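Local atomic coordinates of 33 kDa chaperonin (PDB entry 1VQ0), a protein that probably acts as a redox-regulated molecular chaperone, keeping heat-unfolded and oxidatively damaged proteins from aggregating irreversibly. Residues A[183-188]-A[224-229]; A[221-224]-A[230-233]. All blocks are in the same frame, centred on the assembly; numbering follows the deposited sequence.

Contact 1 (A[183-188]-A[224-229]); sequences FAVQII and ERIFGE
The carbonyl O of I226 accepts a hydrogen bond from N203 ND2, while the side chain of the same residue turns to the strand and meets F183 and V185. I226 CD1 stands above the middle of the F183 ring, 3.9 Å from its centroid and only 11° off the ring normal, a CH-pi contact over one face. The ring gets there because F183 CG lies between its own backbone N and carbonyl carbon (chi1 59°). Here the C-terminal end of helix 219-227 packs against strand 176-187 of the large mixed sheet, with I204 of helix 194-205 touching F183, V185 and I226. V185 splits its two methyls between neighbours on the helix. CG2 meets I226 CG2 at 4.1 Å as the two side chains pass one another in opposite senses, whereas CG1, anti to the backbone N (chi1 -175°), comes obliquely to F227 CZ at 3.9 Å. I226 CG2 also lies over the centre of the F227 ring, 3.9 Å above its plane. With an alanine in place of F183 the ring face is gone, and I226 CD1 would probably border a gap beside I204. V24, on strand 24-30, touches both V185 and F227.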
ATOM      1  N   PHE A 183      15.180   7.022 -19.198  1.00 33.40           N
ATOM      2  CA  PHE A 183      16.052   6.020 -18.574  1.00 34.05           C
ATOM      3  C   PHE A 183      15.827   5.953 -17.092  1.00 34.18           C
ATOM      4  O   PHE A 183      15.232   6.875 -16.500  1.00 33.66           O
ATOM      5  CB  PHE A 183      17.525   6.307 -18.874  1.00 33.20           C
ATOM      6  CG  PHE A 183      17.993   7.652 -18.408  1.00 34.39           C
ATOM      7  CD1 PHE A 183      18.316   7.874 -17.074  1.00 31.86           C
ATOM      8  CD2 PHE A 183      18.158   8.694 -19.336  1.00 33.67           C
ATOM      9  CE1 PHE A 183      18.760   9.140 -16.664  1.00 30.66           C
ATOM     10  CE2 PHE A 183      18.549   9.937 -18.950  1.00 25.10           C
ATOM     11  CZ  PHE A 183      18.884  10.172 -17.602  1.00 34.81           C
ATOM     12  N   ALA A 184      16.317   4.859 -16.517  1.00 35.28           N
ATOM     13  CA  ALA A 184      16.332   4.583 -15.077  1.00 36.28           C
ATOM     14  C   ALA A 184      17.708   4.071 -14.680  1.00 37.28           C
ATOM     15  O   ALA A 184      18.260   3.169 -15.322  1.00 38.48           O
ATOM     16  CB  ALA A 184      15.220   3.564 -14.670  1.00 35.73           C
ATOM     17  N   VAL A 185      18.278   4.674 -13.632  1.00 37.21           N
ATOM     18  CA  VAL A 185      19.517   4.170 -13.001  1.00 35.84           C
ATOM     19  C   VAL A 185      19.217   3.945 -11.505  1.00 35.11           C
ATOM     20  O   VAL A 185      18.674   4.841 -10.850  1.00 36.89           O
ATOM     21  CB  VAL A 185      20.739   5.128 -13.226  1.00 35.19           C
ATOM     22  CG1 VAL A 185      22.036   4.553 -12.676  1.00 35.48           C
ATOM     23  CG2 VAL A 185      20.961   5.397 -14.713  1.00 31.17           C
ATOM     24  N   GLN A 186      19.557   2.739 -11.013  1.00 33.43           N
ATOM     25  CA  GLN A 186      19.201   2.245  -9.679  1.00 32.56           C
ATOM     26  C   GLN A 186      20.336   1.540  -8.996  1.00 33.90           C
ATOM     27  O   GLN A 186      21.048   0.705  -9.588  1.00 33.43           O
ATOM     28  CB  GLN A 186      17.997   1.303  -9.774  1.00 32.41           C
ATOM     29  CG  GLN A 186      16.769   1.978 -10.414  1.00 34.27           C
ATOM     30  CD  GLN A 186      15.414   1.222 -10.287  1.00 36.79           C
ATOM     31  OE1 GLN A 186      15.207   0.194 -10.917  1.00 41.40           O
ATOM     32  NE2 GLN A 186      14.471   1.802  -9.516  1.00 34.30           N
ATOM     33  N   ILE A 187      20.520   1.887  -7.733  1.00 34.47           N
ATOM     34  CA  ILE A 187      21.567   1.290  -6.928  1.00 34.68           C
ATOM     35  C   ILE A 187      20.989   0.115  -6.179  1.00 34.54           C
ATOM     36  O   ILE A 187      20.233   0.279  -5.226  1.00 35.90           O
ATOM     37  CB  ILE A 187      22.210   2.307  -5.990  1.00 34.12           C
ATOM     38  CG1 ILE A 187      22.930   3.369  -6.835  1.00 35.64           C
ATOM     39  CG2 ILE A 187      23.189   1.610  -5.121  1.00 33.36           C
ATOM     40  CD1 ILE A 187      23.468   4.624  -6.060  1.00 35.29           C
ATOM     41  N   ILE A 188      21.319  -1.081  -6.644  1.00 33.10           N
ATOM     42  CA  ILE A 188      20.747  -2.277  -6.043  1.00 33.48           C
ATOM     43  C   ILE A 188      21.667  -2.842  -4.961  1.00 33.21           C
ATOM     44  O   ILE A 188      21.271  -3.744  -4.247  1.00 32.92           O
ATOM     45  CB  ILE A 188      20.376  -3.350  -7.106  1.00 32.74           C
ATOM     46  CG1 ILE A 188      21.576  -3.619  -8.032  1.00 32.96           C
ATOM     47  CG2 ILE A 188      19.093  -2.899  -7.854  1.00 33.24           C
ATOM     48  CD1 ILE A 188      21.478  -4.931  -8.857  1.00 33.03           C
ATOM     49  N   GLU A 224      26.802   6.059 -21.777  1.00 32.74           N
ATOM     50  CA  GLU A 224      28.239   6.366 -21.625  1.00 33.69           C
ATOM     51  C   GLU A 224      28.429   7.658 -20.851  1.00 34.38           C
ATOM     52  O   GLU A 224      29.228   7.728 -19.928  1.00 34.82           O
ATOM     53  CB  GLU A 224      28.965   6.462 -22.965  1.00 32.77           C
ATOM     54  CG  GLU A 224      30.333   7.104 -22.804  1.00 33.05           C
ATOM     55  CD  GLU A 224      31.170   7.087 -24.051  1.00 32.95           C
ATOM     56  OE1 GLU A 224      30.621   6.775 -25.137  1.00 34.32           O
ATOM     57  OE2 GLU A 224      32.389   7.385 -23.888  1.00 30.19           O
ATOM     58  N   ARG A 225      27.653   8.655 -21.240  1.00 36.84           N
ATOM     59  CA  ARG A 225      27.569   9.915 -20.507  1.00 37.88           C
ATOM     60  C   ARG A 225      27.192   9.763 -19.034  1.00 36.89           C
ATOM     61  O   ARG A 225      27.841  10.384 -18.191  1.00 37.38           O
ATOM     62  CB  ARG A 225      26.582  10.848 -21.183  1.00 39.26           C
ATOM     63  CG  ARG A 225      26.955  11.225 -22.607  1.00 43.12           C
ATOM     64  CD  ARG A 225      26.768  12.665 -22.895  1.00 47.45           C
ATOM     65  NE  ARG A 225      25.904  12.879 -24.046  1.00 49.30           N
ATOM     66  CZ  ARG A 225      25.179  13.977 -24.222  1.00 49.89           C
ATOM     67  NH1 ARG A 225      25.207  14.961 -23.314  1.00 46.74           N
ATOM     68  NH2 ARG A 225      24.417  14.103 -25.305  1.00 52.45           N
ATOM     69  N   ILE A 226      26.160   8.969 -18.715  1.00 34.29           N
ATOM     70  CA  ILE A 226      25.858   8.680 -17.302  1.00 33.49           C
ATOM     71  C   ILE A 226      27.024   8.047 -16.478  1.00 33.82           C
ATOM     72  O   ILE A 226      27.307   8.477 -15.349  1.00 34.60           O
ATOM     73  CB  ILE A 226      24.609   7.801 -17.178  1.00 33.38           C
ATOM     74  CG1 ILE A 226      23.355   8.592 -17.616  1.00 32.34           C
ATOM     75  CG2 ILE A 226      24.430   7.346 -15.729  1.00 33.26           C
ATOM     76  CD1 ILE A 226      22.135   7.768 -17.933  1.00 33.45           C
ATOM     77  N   PHE A 227      27.670   7.019 -17.021  1.00 32.71           N
ATOM     78  CA  PHE A 227      28.567   6.197 -16.225  1.00 32.98           C
ATOM     79  C   PHE A 227      29.999   6.618 -16.311  1.00 33.24           C
ATOM     80  O   PHE A 227      30.849   6.035 -15.630  1.00 34.22           O
ATOM     81  CB  PHE A 227      28.408   4.727 -16.613  1.00 32.56           C
ATOM     82  CG  PHE A 227      27.131   4.166 -16.154  1.00 33.01           C
ATOM     83  CD1 PHE A 227      26.926   3.924 -14.798  1.00 35.40           C
ATOM     84  CD2 PHE A 227      26.067   3.993 -17.039  1.00 32.70           C
ATOM     85  CE1 PHE A 227      25.714   3.460 -14.346  1.00 32.79           C
ATOM     86  CE2 PHE A 227      24.865   3.504 -16.607  1.00 31.22           C
ATOM     87  CZ  PHE A 227      24.673   3.243 -15.256  1.00 32.88           C
ATOM     88  N   GLY A 228      30.276   7.614 -17.157  1.00 33.92           N
ATOM     89  CA  GLY A 228      31.658   8.153 -17.312  1.00 34.42           C
ATOM     90  C   GLY A 228      32.556   7.326 -18.209  1.00 34.51           C
ATOM     91  O   GLY A 228      33.565   7.795 -18.608  1.00 35.53           O
ATOM     92  N   GLU A 229      32.142   6.099 -18.508  1.00 35.37           N
ATOM     93  CA  GLU A 229      32.757   5.187 -19.458  1.00 35.18           C
ATOM     94  C   GLU A 229      31.630   4.485 -20.241  1.00 34.84           C
ATOM     95  O   GLU A 229      30.472   4.548 -19.840  1.00 35.53           O
ATOM     96  CB  GLU A 229      33.589   4.150 -18.706  1.00 35.37           C
ATOM     97  CG  GLU A 229      32.759   3.165 -17.900  1.00 38.19           C
ATOM     98  CD  GLU A 229      33.399   2.752 -16.593  1.00 39.69           C
ATOM     99  OE1 GLU A 229      33.343   3.554 -15.624  1.00 40.01           O
ATOM    100  OE2 GLU A 229      33.927   1.621 -16.551  1.00 38.70           O
TER

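Contact 2 (A[221-224]-A[230-233]); sequences DVLE and KVGF
E224 and K230 lie alongside one another, both side chains heading in one direction, the one leaving the last turn of helix 219-227, the other the loop that follows it. E224 CB lies 4.1 Å from K230 CA, close to where the two backbones come nearest. One atom further out, E224 CG passes the backbone N of K230 at 4.0 Å. With chi1 at 166°, CG of E224 is turned anti to the backbone N, and the extended chain beyond carries the carboxylate out along the lysine. The carboxylate carbon, E224 CD, then meets K230 CG at 3.7 Å, and at the tip E224 OE1 is 3.5 Å from that same K230 CG, with K230 CE also close by. Both are methylenes, so the carboxylate lies against carbon atoms of K230 and stops short of the amine.

One step back along the helix, L223 and V231 form the apolar half of the contact. L223 CB touches V231 CG1 at 4.0 Å, and L223 CD1 reaches V231 CG2 at 4.2 Å, the two side chains crossing at a slant. F26 of strand 24-30 touches both residues, so this pair also packs on the sheet. The chain has thus turned back on itself after the helix, laying the loop that leads to strand 235-241 alongside the turn it has just left.

Chemically the contact is mixed, with a buried leucine against a partly exposed valine in one half and a charged pair at the more exposed side. E224 OE1 and K230 NZ stand 4.9 Å apart, too far for a salt bridge, so their opposite charges probably add only a modest long-range attraction to the van der Waals packing of the carboxylate and the two chains.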
ATOM      1  N   ASP A 221      25.153   5.880 -26.101  1.00 36.25           N
ATOM      2  CA  ASP A 221      25.990   7.049 -25.887  1.00 35.88           C
ATOM      3  C   ASP A 221      25.421   7.815 -24.689  1.00 35.44           C
ATOM      4  O   ASP A 221      26.166   8.240 -23.815  1.00 36.43           O
ATOM      5  CB  ASP A 221      26.012   7.912 -27.139  1.00 36.45           C
ATOM      6  CG  ASP A 221      26.551   7.161 -28.367  1.00 39.61           C
ATOM      7  OD1 ASP A 221      27.406   6.268 -28.205  1.00 44.19           O
ATOM      8  OD2 ASP A 221      26.178   7.392 -29.535  1.00 44.82           O
ATOM      9  N   VAL A 222      24.103   7.941 -24.615  1.00 33.41           N
ATOM     10  CA  VAL A 222      23.497   8.485 -23.386  1.00 33.77           C
ATOM     11  C   VAL A 222      23.983   7.744 -22.113  1.00 33.07           C
ATOM     12  O   VAL A 222      24.253   8.348 -21.097  1.00 33.81           O
ATOM     13  CB  VAL A 222      21.954   8.412 -23.416  1.00 33.47           C
ATOM     14  CG1 VAL A 222      21.337   8.776 -22.034  1.00 33.22           C
ATOM     15  CG2 VAL A 222      21.381   9.338 -24.459  1.00 35.56           C
ATOM     16  N   LEU A 223      24.058   6.426 -22.169  1.00 32.47           N
ATOM     17  CA  LEU A 223      24.492   5.651 -21.005  1.00 31.78           C
ATOM     18  C   LEU A 223      26.009   5.889 -20.706  1.00 32.83           C
ATOM     19  O   LEU A 223      26.441   5.878 -19.530  1.00 31.70           O
ATOM     20  CB  LEU A 223      24.223   4.155 -21.232  1.00 31.04           C
ATOM     21  CG  LEU A 223      22.802   3.619 -21.452  1.00 30.01           C
ATOM     22  CD1 LEU A 223      22.845   2.134 -21.843  1.00 29.47           C
ATOM     23  CD2 LEU A 223      21.978   3.810 -20.246  1.00 33.15           C
ATOM     24  N   GLU A 224      26.802   6.059 -21.777  1.00 32.74           N
ATOM     25  CA  GLU A 224      28.239   6.366 -21.625  1.00 33.69           C
ATOM     26  C   GLU A 224      28.429   7.658 -20.851  1.00 34.38           C
ATOM     27  O   GLU A 224      29.228   7.728 -19.928  1.00 34.82           O
ATOM     28  CB  GLU A 224      28.965   6.462 -22.965  1.00 32.77           C
ATOM     29  CG  GLU A 224      30.333   7.104 -22.804  1.00 33.05           C
ATOM     30  CD  GLU A 224      31.170   7.087 -24.051  1.00 32.95           C
ATOM     31  OE1 GLU A 224      30.621   6.775 -25.137  1.00 34.32           O
ATOM     32  OE2 GLU A 224      32.389   7.385 -23.888  1.00 30.19           O
ATOM     33  N   LYS A 230      31.963   3.812 -21.332  1.00 34.14           N
ATOM     34  CA  LYS A 230      31.012   2.985 -22.061  1.00 34.44           C
ATOM     35  C   LYS A 230      30.511   1.818 -21.199  1.00 34.16           C
ATOM     36  O   LYS A 230      31.218   1.289 -20.350  1.00 33.33           O
ATOM     37  CB  LYS A 230      31.597   2.433 -23.369  1.00 34.95           C
ATOM     38  CG  LYS A 230      31.510   3.418 -24.551  1.00 37.62           C
ATOM     39  CD  LYS A 230      32.436   3.028 -25.706  1.00 37.94           C
ATOM     40  CE  LYS A 230      32.672   4.180 -26.720  1.00 37.65           C
ATOM     41  NZ  LYS A 230      33.990   3.980 -27.396  1.00 39.77           N
ATOM     42  N   VAL A 231      29.266   1.422 -21.419  1.00 34.30           N
ATOM     43  CA  VAL A 231      28.734   0.289 -20.664  1.00 34.21           C
ATOM     44  C   VAL A 231      29.306  -0.996 -21.258  1.00 33.82           C
ATOM     45  O   VAL A 231      29.945  -0.965 -22.291  1.00 31.35           O
ATOM     46  CB  VAL A 231      27.198   0.259 -20.612  1.00 33.98           C
ATOM     47  CG1 VAL A 231      26.702   1.404 -19.762  1.00 34.09           C
ATOM     48  CG2 VAL A 231      26.531   0.228 -22.024  1.00 35.00           C
ATOM     49  N   GLY A 232      29.065  -2.095 -20.569  1.00 33.99           N
ATOM     50  CA  GLY A 232      29.501  -3.388 -20.994  1.00 34.98           C
ATOM     51  C   GLY A 232      28.378  -4.124 -21.686  1.00 35.68           C
ATOM     52  O   GLY A 232      27.797  -3.613 -22.647  1.00 35.94           O
ATOM     53  N   PHE A 233      28.077  -5.319 -21.180  1.00 36.23           N
ATOM     54  CA  PHE A 233      27.005  -6.155 -21.710  1.00 37.61           C
ATOM     55  C   PHE A 233      25.661  -5.466 -21.558  1.00 37.13           C
ATOM     56  O   PHE A 233      25.341  -4.937 -20.497  1.00 38.12           O
ATOM     57  CB  PHE A 233      26.972  -7.520 -21.026  1.00 37.69           C
ATOM     58  CG  PHE A 233      26.041  -8.539 -21.693  1.00 40.46           C
ATOM     59  CD1 PHE A 233      26.351  -9.105 -22.921  1.00 42.94           C
ATOM     60  CD2 PHE A 233      24.879  -8.957 -21.056  1.00 39.93           C
ATOM     61  CE1 PHE A 233      25.489 -10.047 -23.508  1.00 45.19           C
ATOM     62  CE2 PHE A 233      24.021  -9.893 -21.635  1.00 42.40           C
ATOM     63  CZ  PHE A 233      24.310 -10.432 -22.844  1.00 43.61           C
TER

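In the fold
The two contacts lie about 8 Å apart, centre to centre, and both use helix 219-227; E224, in both ranges, makes contact only in contact 2. In contact 1 the end of that helix meets strand 176-187, which comes earlier in the chain; in contact 2 the preceding residues meet the loop that follows it. F183 CD2 touches V222 CG1 at 4.2 Å, joining the two directly. Strand 24-30, the neighbour of 176-187 in the large sheet, touches side chains of both. The helix is therefore held to the sheet and to its own exit loop, just before the chain enters strand 235-241 of the same sheet and reaches C243 and C245, two of the four zinc ligands.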